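Putative uncharacterized protein PH1404 (Pyrococcus horikoshii, PDB 3AF5) probably terminates archaeal transcription as a zinc-dependent ribonuclease of the metallo-beta-lactamase superfamily that cleaves nascent RNA at the polymerase exit channel. Local coordinates at residues Asp12-Asp17 against Ile35-Pro40; Pro40-Tyr45 against Lys64-Arg69; Ala257-Cys262 against Leu290-Phe295; Pro384-Leu389 against Ala605-Arg610. All blocks are in the same frame, centred on the assembly; numbering follows the deposited sequence.

Contact 1. Residues Asp12-Asp17 against Ile35-Pro40; sequences DQILRD and IEFEGP
Leu15 and Glu36 mark the nearest backbone approach, 7.0 Å between their CA atoms, where helix segment 12-17 passes over strand 35-37 with axes 9.2 Å apart and directions 138° apart. The side chains that fill this gap are those of Leu15 and Phe37, which run past each other in opposite directions. Phe37 sets its CG beside its own backbone N (chi1 -68°), and this swings the ring up against the helix. Phe37 CE2 then lies 3.5 Å from Leu15 CG and 3.6 Å from Leu15 CD2, the leucine coming at the ring on a slant. Ile14 arrives differently: its CG2 methyl meets the rim of the ring near the ring plane, 4.2 Å from Phe37 CZ. Beyond the ring, Leu15 CD2 also rests on the strand itself, 4.0 Å from Glu36 CA. Tyr179 stacks on the Phe37 ring, so an aromatic from another part of the chain joins the same cluster. Between 12-17 and 35-40 the contact is purely apolar, with the polar group of Glu36 directed away from the helix; one turn on, Arg19 of the same helix adds a hydrogen bond to Ile35 O, so apolar packing and a polar tie together hold helix 11-22 on the KHa sheet.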
loop_
_atom_site.group_PDB
_atom_site.type_symbol
_atom_site.label_atom_id
_atom_site.label_comp_id
_atom_site.label_asym_id
_atom_site.label_seq_id
_atom_site.Cartn_x
_atom_site.Cartn_y
_atom_site.Cartn_z
ATOM N N ASP A 12 29.899 15.248 0.143
ATOM C CA ASP A 12 30.978 15.211 -0.842
ATOM C C ASP A 12 32.350 14.821 -0.284
ATOM O O ASP A 12 33.257 14.469 -1.043
ATOM C CB ASP A 12 31.066 16.552 -1.576
ATOM C CG ASP A 12 31.247 17.723 -0.639
ATOM O OD1 ASP A 12 31.176 18.875 -1.123
ATOM O OD2 ASP A 12 31.459 17.494 0.575
ATOM N N GLN A 13 32.508 14.889 1.034
ATOM C CA GLN A 13 33.768 14.497 1.657
ATOM C C GLN A 13 33.752 12.973 1.773
ATOM O O GLN A 13 34.797 12.329 1.841
ATOM C CB GLN A 13 33.903 15.135 3.041
ATOM C CG GLN A 13 35.125 14.676 3.832
ATOM C CD GLN A 13 35.280 15.422 5.156
ATOM O OE1 GLN A 13 35.461 16.645 5.179
ATOM N NE2 GLN A 13 35.209 14.684 6.265
ATOM N N ILE A 14 32.544 12.414 1.799
ATOM C CA ILE A 14 32.340 10.972 1.876
ATOM C C ILE A 14 32.475 10.429 0.460
ATOM O O ILE A 14 33.114 9.402 0.236
ATOM C CB ILE A 14 30.925 10.630 2.417
ATOM C CG1 ILE A 14 30.825 11.011 3.897
ATOM C CG2 ILE A 14 30.629 9.150 2.219
ATOM C CD1 ILE A 14 29.491 10.674 4.548
ATOM N N LEU A 15 31.863 11.137 -0.487
ATOM C CA LEU A 15 31.907 10.762 -1.896
ATOM C C LEU A 15 33.330 10.837 -2.424
ATOM O O LEU A 15 33.693 10.119 -3.354
ATOM C CB LEU A 15 31.010 11.685 -2.727
ATOM C CG LEU A 15 29.564 11.238 -2.939
ATOM C CD1 LEU A 15 28.782 12.310 -3.694
ATOM C CD2 LEU A 15 29.564 9.926 -3.709
ATOM N N ARG A 16 34.130 11.713 -1.825
ATOM C CA ARG A 16 35.520 11.881 -2.230
ATOM C C ARG A 16 36.332 10.636 -1.886
ATOM O O ARG A 16 37.132 10.167 -2.693
ATOM C CB ARG A 16 36.114 13.115 -1.549
ATOM C CG ARG A 16 37.548 13.415 -1.928
ATOM C CD ARG A 16 37.966 14.803 -1.456
ATOM N NE ARG A 16 37.347 15.870 -2.241
ATOM C CZ ARG A 16 36.480 16.757 -1.761
ATOM N NH1 ARG A 16 35.976 17.687 -2.561
ATOM N NH2 ARG A 16 36.116 16.715 -0.485
ATOM N N ASP A 17 36.115 10.091 -0.694
ATOM C CA ASP A 17 36.833 8.894 -0.265
ATOM C C ASP A 17 36.361 7.653 -1.021
ATOM O O ASP A 17 37.106 6.683 -1.171
ATOM C CB ASP A 17 36.654 8.679 1.240
ATOM C CG ASP A 17 37.171 9.845 2.063
ATOM O OD1 ASP A 17 37.110 9.762 3.308
ATOM O OD2 ASP A 17 37.636 10.845 1.470
ATOM N N ILE A 35 30.294 9.150 -10.340
ATOM C CA ILE A 35 30.056 8.384 -9.127
ATOM C C ILE A 35 29.258 9.284 -8.196
ATOM O O ILE A 35 29.713 10.369 -7.830
ATOM C CB ILE A 35 31.379 8.007 -8.437
ATOM C CG1 ILE A 35 32.215 7.141 -9.372
ATOM C CG2 ILE A 35 31.101 7.267 -7.138
ATOM C CD1 ILE A 35 33.609 6.899 -8.874
ATOM N N GLU A 36 28.061 8.844 -7.828
ATOM C CA GLU A 36 27.226 9.637 -6.938
ATOM C C GLU A 36 26.135 8.819 -6.277
ATOM O O GLU A 36 25.822 7.711 -6.706
ATOM C CB GLU A 36 26.581 10.802 -7.695
ATOM C CG GLU A 36 25.761 10.388 -8.902
ATOM C CD GLU A 36 24.804 11.477 -9.362
ATOM O OE1 GLU A 36 25.186 12.669 -9.320
ATOM O OE2 GLU A 36 23.672 11.142 -9.776
ATOM N N PHE A 37 25.566 9.377 -5.216
ATOM C CA PHE A 37 24.485 8.718 -4.507
ATOM C C PHE A 37 23.187 9.087 -5.217
ATOM O O PHE A 37 22.960 10.250 -5.553
ATOM C CB PHE A 37 24.435 9.190 -3.054
ATOM C CG PHE A 37 25.610 8.746 -2.223
ATOM C CD1 PHE A 37 25.834 7.392 -1.975
ATOM C CD2 PHE A 37 26.478 9.684 -1.660
ATOM C CE1 PHE A 37 26.901 6.975 -1.171
ATOM C CE2 PHE A 37 27.548 9.278 -0.856
ATOM C CZ PHE A 37 27.758 7.916 -0.611
ATOM N N GLU A 38 22.355 8.086 -5.470
ATOM C CA GLU A 38 21.068 8.294 -6.119
ATOM C C GLU A 38 20.063 7.472 -5.337
ATOM O O GLU A 38 19.987 6.248 -5.483
ATOM C CB GLU A 38 21.110 7.844 -7.583
ATOM C CG GLU A 38 22.042 8.684 -8.452
ATOM C CD GLU A 38 22.010 8.285 -9.918
ATOM O OE1 GLU A 38 22.329 7.116 -10.224
ATOM O OE2 GLU A 38 21.665 9.143 -10.763
ATOM N N GLY A 39 19.296 8.152 -4.493
ATOM C CA GLY A 39 18.333 7.452 -3.672
ATOM C C GLY A 39 19.131 6.733 -2.606
ATOM O O GLY A 39 20.174 7.232 -2.186
ATOM N N PRO A 40 18.677 5.561 -2.149
ATOM C CA PRO A 40 19.390 4.804 -1.117
ATOM C C PRO A 40 20.524 3.946 -1.671
ATOM O O PRO A 40 20.607 2.760 -1.351
ATOM C CB PRO A 40 18.292 3.934 -0.494
ATOM C CG PRO A 40 17.014 4.607 -0.897
ATOM C CD PRO A 40 17.307 5.058 -2.293
#

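Contact 2. Residues Pro40-Tyr45 against Lys64-Arg69; sequences PELVIY and KVLKKR
Pro40, Glu41 and Leu42 meet Arg69 where two strands of the KHa domain, a type II KH fold, begin side by side, 42-46 and 70-73. Within these segments one backbone bond shows the pairing, Leu42 N donating to Arg69 O over 2.7 Å at a nearly straight 168°; Ser71 and Arg73 continue it with Leu42 and Ile44. The Arg69 side chain, extended from CG to NE, passes slantwise across that of Glu41. There the carboxylate lies flat over the guanidinium, the two planes only 16° apart and Glu41 CD 3.7 Å above the middle of the Arg69 group. Because Glu41 OE2 stands 3.6 Å from Arg69 NH2 and well off the guanidinium plane, this long salt bridge rests on charge and no N-H is aimed at the oxygen. The Glu41 torsion (chi1 79°) places CG between the backbone N and the carbonyl carbon, and the extended chain beyond it carries the carboxylate over that face. At the guanidinium edge, Arg69 NH1 makes a weak hydrogen bond to Pro40 O, 3.4 Å away. On the apolar side Leu42 and Leu66 cross at about a right angle, Leu42 CD2 to Leu66 CD1 3.8 Å. Strand 42-46 is the middle strand of its sheet, antiparallel to 32-37 and parallel to 70-73, and both leucines also touch Ile18, so helices 11-22 and 59-66 share this apolar layer.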
loop_
_atom_site.group_PDB
_atom_site.type_symbol
_atom_site.label_atom_id
_atom_site.label_comp_id
_atom_site.label_asym_id
_atom_site.label_seq_id
_atom_site.Cartn_x
_atom_site.Cartn_y
_atom_site.Cartn_z
ATOM N N PRO A 40 18.677 5.561 -2.149
ATOM C CA PRO A 40 19.390 4.804 -1.117
ATOM C C PRO A 40 20.524 3.946 -1.671
ATOM O O PRO A 40 20.607 2.760 -1.351
ATOM C CB PRO A 40 18.292 3.934 -0.494
ATOM C CG PRO A 40 17.014 4.607 -0.897
ATOM C CD PRO A 40 17.307 5.058 -2.293
ATOM N N GLU A 41 21.390 4.521 -2.498
ATOM C CA GLU A 41 22.493 3.737 -3.045
ATOM C C GLU A 41 23.550 4.507 -3.823
ATOM O O GLU A 41 23.354 5.664 -4.214
ATOM C CB GLU A 41 21.956 2.618 -3.937
ATOM C CG GLU A 41 21.544 3.049 -5.328
ATOM C CD GLU A 41 21.075 1.870 -6.154
ATOM O OE1 GLU A 41 21.800 0.852 -6.176
ATOM O OE2 GLU A 41 19.990 1.954 -6.776
ATOM N N LEU A 42 24.676 3.835 -4.047
ATOM C CA LEU A 42 25.792 4.408 -4.778
ATOM C C LEU A 42 25.730 3.923 -6.208
ATOM O O LEU A 42 25.560 2.737 -6.469
ATOM C CB LEU A 42 27.115 3.983 -4.152
ATOM C CG LEU A 42 28.366 4.567 -4.808
ATOM C CD1 LEU A 42 28.344 6.087 -4.708
ATOM C CD2 LEU A 42 29.593 4.004 -4.128
ATOM N N VAL A 43 25.857 4.850 -7.140
ATOM C CA VAL A 43 25.815 4.499 -8.543
ATOM C C VAL A 43 27.106 4.935 -9.223
ATOM O O VAL A 43 27.598 6.041 -8.999
ATOM C CB VAL A 43 24.610 5.162 -9.233
ATOM C CG1 VAL A 43 24.602 4.827 -10.712
ATOM C CG2 VAL A 43 23.323 4.689 -8.573
ATOM N N ILE A 44 27.655 4.040 -10.039
ATOM C CA ILE A 44 28.885 4.307 -10.775
ATOM C C ILE A 44 28.612 4.146 -12.268
ATOM O O ILE A 44 28.414 3.032 -12.750
ATOM C CB ILE A 44 29.999 3.326 -10.365
ATOM C CG1 ILE A 44 30.249 3.428 -8.862
ATOM C CG2 ILE A 44 31.268 3.626 -11.145
ATOM C CD1 ILE A 44 31.160 2.358 -8.327
ATOM N N TYR A 45 28.591 5.264 -12.988
ATOM C CA TYR A 45 28.347 5.267 -14.429
ATOM C C TYR A 45 29.633 5.045 -15.231
ATOM O O TYR A 45 30.677 5.606 -14.901
ATOM C CB TYR A 45 27.725 6.596 -14.841
ATOM C CG TYR A 45 26.329 6.817 -14.318
ATOM C CD1 TYR A 45 25.275 6.009 -14.738
ATOM C CD2 TYR A 45 26.051 7.859 -13.433
ATOM C CE1 TYR A 45 23.980 6.235 -14.298
ATOM C CE2 TYR A 45 24.758 8.094 -12.987
ATOM C CZ TYR A 45 23.729 7.280 -13.425
ATOM O OH TYR A 45 22.441 7.512 -13.004
ATOM N N LYS A 64 30.975 -4.760 -0.677
ATOM C CA LYS A 64 31.233 -5.191 0.691
ATOM C C LYS A 64 32.488 -4.542 1.267
ATOM O O LYS A 64 32.774 -4.664 2.458
ATOM C CB LYS A 64 31.329 -6.718 0.752
ATOM C CG LYS A 64 30.001 -7.399 0.422
ATOM C CD LYS A 64 30.050 -8.906 0.607
ATOM C CE LYS A 64 28.690 -9.536 0.315
ATOM N NZ LYS A 64 28.700 -11.018 0.490
ATOM N N VAL A 65 33.228 -3.843 0.412
ATOM C CA VAL A 65 34.435 -3.141 0.832
ATOM C C VAL A 65 34.013 -1.744 1.281
ATOM O O VAL A 65 34.513 -1.222 2.279
ATOM C CB VAL A 65 35.445 -3.003 -0.333
ATOM C CG1 VAL A 65 36.703 -2.300 0.148
ATOM C CG2 VAL A 65 35.783 -4.373 -0.895
ATOM N N LEU A 66 33.084 -1.154 0.532
ATOM C CA LEU A 66 32.569 0.181 0.825
ATOM C C LEU A 66 31.413 0.161 1.819
ATOM O O LEU A 66 30.969 1.213 2.281
ATOM C CB LEU A 66 32.099 0.864 -0.460
ATOM C CG LEU A 66 33.162 1.414 -1.408
ATOM C CD1 LEU A 66 32.485 2.086 -2.598
ATOM C CD2 LEU A 66 34.036 2.405 -0.660
ATOM N N LYS A 67 30.919 -1.033 2.131
ATOM C CA LYS A 67 29.815 -1.177 3.071
ATOM C C LYS A 67 28.543 -0.472 2.596
ATOM O O LYS A 67 27.674 -0.142 3.404
ATOM C CB LYS A 67 30.229 -0.633 4.441
ATOM C CG LYS A 67 31.340 -1.420 5.120
ATOM C CD LYS A 67 30.858 -2.805 5.526
ATOM C CE LYS A 67 29.703 -2.724 6.522
ATOM N NZ LYS A 67 30.088 -2.008 7.776
ATOM N N LYS A 68 28.438 -0.240 1.289
ATOM C CA LYS A 68 27.261 0.411 0.711
ATOM C C LYS A 68 26.692 -0.352 -0.487
ATOM O O LYS A 68 27.360 -1.198 -1.081
ATOM C CB LYS A 68 27.584 1.847 0.291
ATOM C CG LYS A 68 27.913 2.757 1.455
ATOM C CD LYS A 68 27.806 4.216 1.067
ATOM C CE LYS A 68 28.247 5.107 2.212
ATOM N NZ LYS A 68 29.681 4.883 2.554
ATOM N N ARG A 69 25.446 -0.048 -0.828
ATOM C CA ARG A 69 24.763 -0.688 -1.946
ATOM C C ARG A 69 25.172 0.016 -3.242
ATOM O O ARG A 69 24.869 1.193 -3.442
ATOM C CB ARG A 69 23.248 -0.590 -1.727
ATOM C CG ARG A 69 22.367 -1.180 -2.814
ATOM C CD ARG A 69 20.907 -0.820 -2.543
ATOM N NE ARG A 69 20.030 -1.121 -3.670
ATOM C CZ ARG A 69 18.997 -0.365 -4.034
ATOM N NH1 ARG A 69 18.710 0.741 -3.360
ATOM N NH2 ARG A 69 18.252 -0.710 -5.079
#

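Contact 3. Residues Ala257-Cys262 against Leu290-Phe295; sequences AHLDHC and LLQKDF. With ZN (zinc ion), chain O; ZN (zinc ion), chain L.
Leu259 and Leu291 form the close-packed half of a contact between the metal-binding HxHxDH motif of the metallo-beta-lactamase fold and helix 282-301. Leu259 sits in the first turn after His258, the N-cap residue, and its two methyls divide the work. Leu259 CD1 lies 3.8 Å from Phe295 CB, approaching the aromatic ring obliquely, while Leu259 CD2 reaches over the helix backbone to 3.7 Å from Leu291 O. Leu291 in turn puts its CD1 3.4 Å from Ala257 O and 4.0 Å from His258 CA, lying against the loop that leads into the turn. The metal-binding part is quite unlike this. His258, Asp260 and His261 turn toward the two zinc ions, and His258 and Asp260 remain partly exposed there. His258 touches helix 282-301 lightly, His258 CD2 to Leu291 CD1 4.1 Å, and its ring is fixed by polar partners at both nitrogens, since NE2 is hydrogen-bonded to Val433 O and ND1 binds zinc. His256, His344 and Asp367 complete that zinc site, and Asp367 with His618 also serves the second ion. That second ion is held by His261 NE2 at 2.1 Å, while His258 ND1 stands 2.2 Å from the first.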
loop_
_atom_site.group_PDB
_atom_site.type_symbol
_atom_site.label_atom_id
_atom_site.label_comp_id
_atom_site.label_asym_id
_atom_site.label_seq_id
_atom_site.Cartn_x
_atom_site.Cartn_y
_atom_site.Cartn_z
ATOM N N ALA A 257 -1.849 0.817 1.413
ATOM C CA ALA A 257 -2.658 1.727 0.622
ATOM C C ALA A 257 -3.922 2.375 1.173
ATOM O O ALA A 257 -4.393 3.343 0.585
ATOM C CB ALA A 257 -2.978 1.064 -0.694
ATOM N N HIS A 258 -4.490 1.893 2.270
ATOM C CA HIS A 258 -5.719 2.523 2.770
ATOM C C HIS A 258 -5.636 4.028 3.110
ATOM O O HIS A 258 -4.601 4.536 3.558
ATOM C CB HIS A 258 -6.261 1.713 3.943
ATOM C CG HIS A 258 -6.898 0.426 3.519
ATOM N ND1 HIS A 258 -6.776 -0.746 4.237
ATOM C CD2 HIS A 258 -7.675 0.132 2.449
ATOM C CE1 HIS A 258 -7.452 -1.704 3.628
ATOM N NE2 HIS A 258 -8.007 -1.198 2.542
ATOM N N LEU A 259 -6.740 4.740 2.887
ATOM C CA LEU A 259 -6.770 6.182 3.111
ATOM C C LEU A 259 -6.470 6.658 4.531
ATOM O O LEU A 259 -5.986 7.775 4.716
ATOM C CB LEU A 259 -8.108 6.764 2.645
ATOM C CG LEU A 259 -8.399 6.814 1.137
ATOM C CD1 LEU A 259 -9.786 7.399 0.919
ATOM C CD2 LEU A 259 -7.364 7.662 0.402
ATOM N N ASP A 260 -6.754 5.846 5.542
ATOM C CA ASP A 260 -6.455 6.302 6.887
ATOM C C ASP A 260 -5.011 6.001 7.267
ATOM O O ASP A 260 -4.638 6.062 8.432
ATOM C CB ASP A 260 -7.427 5.709 7.910
ATOM C CG ASP A 260 -7.201 4.245 8.152
ATOM O OD1 ASP A 260 -6.819 3.893 9.294
ATOM O OD2 ASP A 260 -7.409 3.454 7.206
ATOM N N HIS A 261 -4.195 5.697 6.266
ATOM C CA HIS A 261 -2.777 5.448 6.485
ATOM C C HIS A 261 -1.939 6.221 5.484
ATOM O O HIS A 261 -0.757 6.473 5.727
ATOM C CB HIS A 261 -2.466 3.956 6.373
ATOM C CG HIS A 261 -2.995 3.154 7.518
ATOM N ND1 HIS A 261 -2.263 2.916 8.660
ATOM C CD2 HIS A 261 -4.211 2.595 7.726
ATOM C CE1 HIS A 261 -3.004 2.246 9.524
ATOM N NE2 HIS A 261 -4.189 2.039 8.982
ATOM N N CYS A 262 -2.552 6.613 4.367
ATOM C CA CYS A 262 -1.833 7.347 3.330
ATOM C C CYS A 262 -2.635 8.502 2.719
ATOM O O CYS A 262 -2.122 9.241 1.873
ATOM C CB CYS A 262 -1.425 6.381 2.210
ATOM S SG CYS A 262 -2.826 5.827 1.191
ATOM N N LEU A 290 -4.425 5.036 -6.656
ATOM C CA LEU A 290 -5.798 4.756 -7.045
ATOM C C LEU A 290 -6.815 5.191 -5.981
ATOM O O LEU A 290 -7.828 5.809 -6.304
ATOM C CB LEU A 290 -5.974 3.261 -7.329
ATOM C CG LEU A 290 -7.430 2.834 -7.552
ATOM C CD1 LEU A 290 -7.906 3.408 -8.886
ATOM C CD2 LEU A 290 -7.563 1.325 -7.534
ATOM N N LEU A 291 -6.570 4.867 -4.714
ATOM C CA LEU A 291 -7.527 5.257 -3.678
ATOM C C LEU A 291 -7.575 6.771 -3.467
ATOM O O LEU A 291 -8.618 7.320 -3.098
ATOM C CB LEU A 291 -7.217 4.561 -2.352
ATOM C CG LEU A 291 -7.545 3.067 -2.281
ATOM C CD1 LEU A 291 -7.352 2.596 -0.841
ATOM C CD2 LEU A 291 -8.977 2.810 -2.737
ATOM N N GLN A 292 -6.445 7.435 -3.699
ATOM C CA GLN A 292 -6.364 8.881 -3.559
ATOM C C GLN A 292 -7.158 9.570 -4.675
ATOM O O GLN A 292 -7.859 10.557 -4.422
ATOM C CB GLN A 292 -4.894 9.330 -3.575
ATOM C CG GLN A 292 -4.166 8.997 -2.282
ATOM C CD GLN A 292 -2.653 9.076 -2.392
ATOM O OE1 GLN A 292 -1.941 8.860 -1.411
ATOM N NE2 GLN A 292 -2.155 9.378 -3.582
ATOM N N LYS A 293 -7.053 9.051 -5.900
ATOM C CA LYS A 293 -7.787 9.607 -7.039
ATOM C C LYS A 293 -9.259 9.375 -6.769
ATOM O O LYS A 293 -10.101 10.247 -6.963
ATOM C CB LYS A 293 -7.419 8.887 -8.341
ATOM C CG LYS A 293 -6.390 9.592 -9.206
ATOM C CD LYS A 293 -6.239 8.897 -10.563
ATOM C CE LYS A 293 -5.320 9.680 -11.518
ATOM N NZ LYS A 293 -3.936 9.907 -10.976
ATOM N N ASP A 294 -9.549 8.165 -6.324
ATOM C CA ASP A 294 -10.900 7.745 -6.008
ATOM C C ASP A 294 -11.508 8.730 -5.009
ATOM O O ASP A 294 -12.611 9.237 -5.194
ATOM C CB ASP A 294 -10.841 6.337 -5.400
ATOM C CG ASP A 294 -12.198 5.666 -5.325
ATOM O OD1 ASP A 294 -12.316 4.643 -4.605
ATOM O OD2 ASP A 294 -13.141 6.151 -5.994
ATOM N N PHE A 295 -10.746 9.004 -3.958
ATOM C CA PHE A 295 -11.143 9.896 -2.878
ATOM C C PHE A 295 -11.561 11.304 -3.325
ATOM O O PHE A 295 -12.668 11.751 -3.021
ATOM C CB PHE A 295 -9.993 9.963 -1.869
ATOM C CG PHE A 295 -10.277 10.811 -0.667
ATOM C CD1 PHE A 295 -11.507 10.747 -0.026
ATOM C CD2 PHE A 295 -9.298 11.671 -0.165
ATOM C CE1 PHE A 295 -11.761 11.528 1.098
ATOM C CE2 PHE A 295 -9.539 12.457 0.958
ATOM C CZ PHE A 295 -10.775 12.385 1.590
HETATM ZN ZN ZN O . -6.102 1.168 9.318
HETATM ZN ZN ZN L . -6.083 -1.001 6.333
#

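Contact 4. Residues Pro384-Leu389 against Ala605-Arg610; sequences PRLETL and AKVRPR. With ZN (zinc ion), chain M.
Leu386 faces Val607 and Pro609, and the shortest backbone separation of the two segments is 5.9 Å, from Leu386 CA to Pro609 CA. Leu386 CB begins the contact, 3.8 Å from Pro609 CG. From there the chain places CG anti to the backbone N (chi1 175°), which carries the branch toward Pro609 O and Val607. At the tip, Leu386 CD2 lies 3.9 Å from Pro609 O and 4.1 Å from Val607 CG2, the leucine and valine side chains crossing at about a right angle. The proline ring, preceded by a cis peptide bond, also rests on the strand's approach: Pro609 CG is 3.5 Å from Leu386 N, and Pro609 CD is 3.5 Å from Pro384 O. No hydrogen bond joins the segments, so these van der Waals contacts carry the whole contact. Glu387, whose CB points away from Pro609, binds a zinc ion through OE1 at 2.0 Å, with Glu612 as the other protein ligand; this ion is distinct from the zinc pair held by His258 and His261. Leu386 also touches Ala363 of the adjoining strand. The loop after helix 597-606 thus covers the entry to strand 388-392, as the C-terminal part of a metallo-beta-lactamase fold completes its N-terminal part in beta-CASP nucleases.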
loop_
_atom_site.group_PDB
_atom_site.type_symbol
_atom_site.label_atom_id
_atom_site.label_comp_id
_atom_site.label_asym_id
_atom_site.label_seq_id
_atom_site.Cartn_x
_atom_site.Cartn_y
_atom_site.Cartn_z
ATOM N N PRO A 384 15.097 -9.354 12.975
ATOM C CA PRO A 384 16.486 -9.519 13.400
ATOM C C PRO A 384 16.605 -9.131 14.881
ATOM O O PRO A 384 16.713 -10.003 15.753
ATOM C CB PRO A 384 17.245 -8.570 12.470
ATOM C CG PRO A 384 16.236 -7.486 12.188
ATOM C CD PRO A 384 14.970 -8.287 11.964
ATOM N N ARG A 385 16.574 -7.827 15.156
ATOM C CA ARG A 385 16.669 -7.301 16.515
ATOM C C ARG A 385 15.431 -6.437 16.745
ATOM O O ARG A 385 14.984 -5.738 15.839
ATOM C CB ARG A 385 17.956 -6.481 16.673
ATOM C CG ARG A 385 19.053 -7.217 17.443
ATOM C CD ARG A 385 20.453 -6.981 16.872
ATOM N NE ARG A 385 20.944 -5.614 17.054
ATOM C CZ ARG A 385 22.135 -5.182 16.638
ATOM N NH1 ARG A 385 22.503 -3.925 16.844
ATOM N NH2 ARG A 385 22.964 -6.008 16.014
ATOM N N LEU A 386 14.871 -6.469 17.947
ATOM C CA LEU A 386 13.660 -5.706 18.195
ATOM C C LEU A 386 13.397 -5.324 19.645
ATOM O O LEU A 386 13.182 -6.183 20.484
ATOM C CB LEU A 386 12.460 -6.504 17.677
ATOM C CG LEU A 386 11.070 -5.922 17.947
ATOM C CD1 LEU A 386 10.956 -4.608 17.203
ATOM C CD2 LEU A 386 9.973 -6.895 17.514
ATOM N N GLU A 387 13.382 -4.030 19.933
ATOM C CA GLU A 387 13.101 -3.574 21.288
ATOM C C GLU A 387 11.634 -3.146 21.452
ATOM O O GLU A 387 10.951 -3.620 22.359
ATOM C CB GLU A 387 14.035 -2.415 21.681
ATOM C CG GLU A 387 13.631 -1.707 22.974
ATOM C CD GLU A 387 14.614 -0.605 23.407
ATOM O OE1 GLU A 387 15.538 -0.893 24.206
ATOM O OE2 GLU A 387 14.469 0.552 22.946
ATOM N N THR A 388 11.147 -2.286 20.558
ATOM C CA THR A 388 9.777 -1.771 20.658
ATOM C C THR A 388 8.803 -2.163 19.546
ATOM O O THR A 388 9.067 -1.947 18.363
ATOM C CB THR A 388 9.793 -0.229 20.730
ATOM O OG1 THR A 388 10.597 0.191 21.845
ATOM C CG2 THR A 388 8.370 0.321 20.873
ATOM N N LEU A 389 7.659 -2.711 19.936
ATOM C CA LEU A 389 6.642 -3.105 18.971
ATOM C C LEU A 389 5.399 -2.221 19.055
ATOM O O LEU A 389 4.745 -2.163 20.097
ATOM C CB LEU A 389 6.215 -4.552 19.202
ATOM C CG LEU A 389 5.133 -5.059 18.243
ATOM C CD1 LEU A 389 5.710 -5.153 16.826
ATOM C CD2 LEU A 389 4.625 -6.428 18.707
ATOM N N ALA A 605 2.659 -13.509 21.263
ATOM C CA ALA A 605 3.248 -14.760 21.726
ATOM C C ALA A 605 4.337 -15.278 20.789
ATOM O O ALA A 605 5.407 -15.674 21.245
ATOM C CB ALA A 605 2.156 -15.820 21.894
ATOM N N LYS A 606 4.064 -15.255 19.485
ATOM C CA LYS A 606 4.995 -15.754 18.470
ATOM C C LYS A 606 6.079 -14.783 18.006
ATOM O O LYS A 606 7.117 -15.211 17.501
ATOM C CB LYS A 606 4.216 -16.214 17.226
ATOM C CG LYS A 606 3.126 -17.258 17.467
ATOM C CD LYS A 606 3.717 -18.648 17.623
ATOM C CE LYS A 606 2.658 -19.734 17.448
ATOM N NZ LYS A 606 1.568 -19.644 18.466
ATOM N N VAL A 607 5.845 -13.482 18.146
ATOM C CA VAL A 607 6.831 -12.510 17.687
ATOM C C VAL A 607 8.184 -12.788 18.323
ATOM O O VAL A 607 8.282 -13.090 19.513
ATOM C CB VAL A 607 6.397 -11.049 17.988
ATOM C CG1 VAL A 607 6.344 -10.814 19.494
ATOM C CG2 VAL A 607 7.358 -10.074 17.313
ATOM N N ARG A 608 9.224 -12.689 17.508
ATOM C CA ARG A 608 10.583 -12.963 17.952
ATOM C C ARG A 608 11.545 -12.054 17.180
ATOM O O ARG A 608 11.424 -11.913 15.960
ATOM C CB ARG A 608 10.912 -14.437 17.662
ATOM C CG ARG A 608 11.802 -15.123 18.684
ATOM C CD ARG A 608 11.098 -15.316 20.033
ATOM N NE ARG A 608 9.821 -16.018 19.910
ATOM C CZ ARG A 608 9.111 -16.461 20.944
ATOM N NH1 ARG A 608 9.553 -16.283 22.180
ATOM N NH2 ARG A 608 7.953 -17.072 20.750
ATOM N N PRO A 609 12.492 -11.406 17.878
ATOM C CA PRO A 609 12.726 -11.454 19.329
ATOM C C PRO A 609 11.630 -10.817 20.182
ATOM O O PRO A 609 10.994 -9.854 19.774
ATOM C CB PRO A 609 14.074 -10.740 19.488
ATOM C CG PRO A 609 14.154 -9.854 18.277
ATOM C CD PRO A 609 13.602 -10.718 17.193
ATOM N N ARG A 610 11.414 -11.367 21.370
ATOM C CA ARG A 610 10.402 -10.859 22.281
ATOM C C ARG A 610 10.687 -9.396 22.578
ATOM O O ARG A 610 11.721 -9.054 23.143
ATOM C CB ARG A 610 10.431 -11.657 23.577
ATOM C CG ARG A 610 9.398 -11.245 24.612
ATOM C CD ARG A 610 9.916 -11.595 26.001
ATOM N NE ARG A 610 8.889 -11.584 27.042
ATOM C CZ ARG A 610 7.876 -12.447 27.107
ATOM N NH1 ARG A 610 7.738 -13.396 26.186
ATOM N NH2 ARG A 610 7.011 -12.376 28.110
HETATM ZN ZN ZN M . 16.295 -1.836 25.827
#

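All four contacts follow one another in series along the chain, and none encloses or crosses another. Contact 1 closes a loop of 17 residues between its segments, bringing helix 11-22 onto strand 32-37. Contact 2 starts at the same Pro40 and closes a loop of 18 residues between its own segments, so the two, with centres about 9 Å apart, tie two helices to one KHa sheet. Contact 3 opens well beyond the KH region, its centre about 35 Å from that of contact 1, and closes 27 residues within the metallo-beta-lactamase part. Contact 4 closes by far the longest loop, 215 residues that include the whole beta-CASP region, and joins the two parts of the lactamase fold about 30 Å from contact 3, centre to centre.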